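Local coordinates for protein thymine dioxygenase (Neurospora crassa, PDB 5C3R) that probably oxidises the methyl group of thymine and its partly oxidised products, as an iron- and 2-oxoglutarate-dependent dioxygenase, at residues R192-P197 with S290-C295. Sequence-based numbering, arbitrary orientation.
Sequences RLLHYP and SIAYFC. With HMU (5-hydroxymethyl uracil), chain G; AKG (2-oxoglutaric acid), chain F.
R192 and A292 form an antiparallel hydrogen-bonded pair, R192 N reaching A292 O at 2.7 Å and A292 N answering to R192 O; the strands run 155° apart, and L194 N bonds S290 O while the return bond from S290 N is weak. The face carrying R192, L194, S290 and A292 bears the cosubstrate. There, Y196 OH and S290 OG each donate a hydrogen bond to 2-oxoglutarate AKG O4 (both 2.7 Å), with S290 OG in the plane of the Y196 ring at its edge. At the other end of the cosubstrate, R192 NH1 hydrogen-bonds AKG O2 at 2.9 Å, in the guanidinium plane. R192, CG anti to the backbone N (chi1 178°), bends at chi3, which sets the guanidinium face against the F294 edge, NE 3.7 Å from F294 CE2, planes 82° apart. One F294 face lies nearly parallel to the 5-hydroxymethyluracil ring, offset toward the rim, with CD2 3.4 Å from HMU C2. Replacing F294 by an alanine would probably strip the pyrimidine of this flat surface and leave the R192 guanidinium's tilt more to its polar partners. On the reverse face L193 CD2 touches I291 CD1 at 3.9 Å, L193 packing onto helices 147-173 and 57-71, I291 onto 57-71. E124 salt-bridges R192 NE, R288 also binds the cosubstrate, and strands 121-125 and 222-227 flank the pair in the central sheet of this cupin-type (double-stranded beta-helix) fold.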
# COMPACT_ATOMS: atom_id res chain seq x y z
N ARG A 192 -0.11 -4.68 5.92
CA ARG A 192 -1.21 -5.48 5.40
C ARG A 192 -0.68 -6.67 4.61
O ARG A 192 -0.14 -6.52 3.52
CB ARG A 192 -2.13 -4.64 4.52
CG ARG A 192 -3.28 -5.42 3.89
CD ARG A 192 -4.09 -4.59 2.91
NE ARG A 192 -5.29 -4.00 3.51
CZ ARG A 192 -6.21 -3.30 2.84
NH1 ARG A 192 -6.09 -3.09 1.52
NH2 ARG A 192 -7.26 -2.80 3.48
N LEU A 193 -0.85 -7.87 5.16
CA LEU A 193 -0.55 -9.10 4.44
C LEU A 193 -1.77 -9.43 3.58
O LEU A 193 -2.90 -9.31 4.05
CB LEU A 193 -0.27 -10.25 5.41
CG LEU A 193 0.80 -10.00 6.47
CD1 LEU A 193 0.90 -11.20 7.39
CD2 LEU A 193 2.16 -9.71 5.84
N LEU A 194 -1.53 -9.82 2.33
CA LEU A 194 -2.60 -10.09 1.39
C LEU A 194 -2.43 -11.45 0.74
O LEU A 194 -1.33 -11.85 0.38
CB LEU A 194 -2.64 -9.02 0.29
CG LEU A 194 -3.33 -7.70 0.65
CD1 LEU A 194 -2.77 -6.55 -0.18
CD2 LEU A 194 -4.83 -7.82 0.45
N HIS A 195 -3.54 -12.16 0.60
CA HIS A 195 -3.58 -13.41 -0.12
C HIS A 195 -4.79 -13.39 -1.03
O HIS A 195 -5.92 -13.22 -0.57
CB HIS A 195 -3.63 -14.58 0.86
CG HIS A 195 -3.90 -15.90 0.21
ND1 HIS A 195 -4.89 -16.75 0.65
CD2 HIS A 195 -3.31 -16.52 -0.84
CE1 HIS A 195 -4.91 -17.84 -0.09
NE2 HIS A 195 -3.96 -17.73 -1.01
N TYR A 196 -4.54 -13.50 -2.33
CA TYR A 196 -5.57 -13.60 -3.34
C TYR A 196 -5.60 -15.06 -3.78
O TYR A 196 -4.72 -15.49 -4.53
CB TYR A 196 -5.24 -12.69 -4.54
CG TYR A 196 -5.06 -11.22 -4.20
CD1 TYR A 196 -6.13 -10.33 -4.26
CD2 TYR A 196 -3.81 -10.71 -3.85
CE1 TYR A 196 -5.97 -8.99 -3.97
CE2 TYR A 196 -3.64 -9.36 -3.54
CZ TYR A 196 -4.72 -8.51 -3.61
OH TYR A 196 -4.56 -7.18 -3.33
N PRO A 197 -6.59 -15.83 -3.30
CA PRO A 197 -6.59 -17.28 -3.52
C PRO A 197 -6.59 -17.70 -4.99
O PRO A 197 -6.92 -16.91 -5.88
CB PRO A 197 -7.90 -17.75 -2.86
CG PRO A 197 -8.23 -16.70 -1.87
CD PRO A 197 -7.72 -15.41 -2.45
N SER A 290 0.80 -10.64 -1.89
CA SER A 290 1.46 -9.35 -1.84
C SER A 290 1.45 -8.87 -0.40
O SER A 290 0.73 -9.41 0.44
CB SER A 290 0.78 -8.34 -2.76
OG SER A 290 -0.53 -8.02 -2.29
N ILE A 291 2.27 -7.86 -0.12
CA ILE A 291 2.31 -7.22 1.18
C ILE A 291 2.30 -5.71 0.97
O ILE A 291 3.22 -5.15 0.35
CB ILE A 291 3.57 -7.61 1.97
CG1 ILE A 291 3.59 -9.13 2.22
CG2 ILE A 291 3.62 -6.85 3.29
CD1 ILE A 291 4.80 -9.62 2.98
N ALA A 292 1.27 -5.05 1.51
CA ALA A 292 1.15 -3.60 1.45
C ALA A 292 1.46 -3.02 2.81
O ALA A 292 0.70 -3.22 3.76
CB ALA A 292 -0.24 -3.20 0.99
N TYR A 293 2.57 -2.31 2.91
CA TYR A 293 2.92 -1.62 4.14
C TYR A 293 2.51 -0.16 4.00
O TYR A 293 3.19 0.65 3.36
CB TYR A 293 4.42 -1.74 4.40
CG TYR A 293 4.87 -1.19 5.73
CD1 TYR A 293 4.84 -1.98 6.87
CD2 TYR A 293 5.34 0.11 5.84
CE1 TYR A 293 5.26 -1.48 8.10
CE2 TYR A 293 5.78 0.61 7.06
CZ TYR A 293 5.74 -0.19 8.18
OH TYR A 293 6.16 0.30 9.40
N PHE A 294 1.37 0.18 4.59
CA PHE A 294 0.85 1.53 4.52
C PHE A 294 1.60 2.41 5.51
O PHE A 294 1.56 2.17 6.71
CB PHE A 294 -0.65 1.55 4.83
CG PHE A 294 -1.46 0.70 3.90
CD1 PHE A 294 -1.48 0.96 2.54
CD2 PHE A 294 -2.22 -0.36 4.39
CE1 PHE A 294 -2.23 0.17 1.68
CE2 PHE A 294 -2.97 -1.14 3.53
CZ PHE A 294 -2.97 -0.88 2.17
N CYS A 295 2.31 3.42 4.99
CA CYS A 295 3.00 4.39 5.83
C CYS A 295 2.11 5.63 6.01
O CYS A 295 1.47 6.10 5.06
CB CYS A 295 4.34 4.79 5.22
SG CYS A 295 5.44 3.41 4.77
N1 HMU G . -5.98 0.58 4.51
C2 HMU G . -5.02 1.53 5.07
O2 HMU G . -4.76 1.52 6.25
N3 HMU G . -4.39 2.52 4.18
C4 HMU G . -4.71 2.53 2.80
O3 HMU G . -6.03 0.21 0.32
O4 HMU G . -4.17 3.34 2.08
C5 HMU G . -5.66 1.56 2.25
CM5 HMU G . -6.02 1.54 0.78
C6 HMU G . -6.28 0.59 3.14
C1 AKG F . -3.85 -2.22 -1.31
O1 AKG F . -4.11 -1.03 -1.02
O2 AKG F . -3.98 -3.13 -0.47
C2 AKG F . -3.39 -2.53 -2.68
O5 AKG F . -3.32 -1.62 -3.51
C3 AKG F . -3.03 -3.97 -3.03
C4 AKG F . -2.21 -4.05 -4.32
C5 AKG F . -1.64 -5.45 -4.54
O3 AKG F . -0.77 -5.57 -5.41
O4 AKG F . -2.05 -6.43 -3.87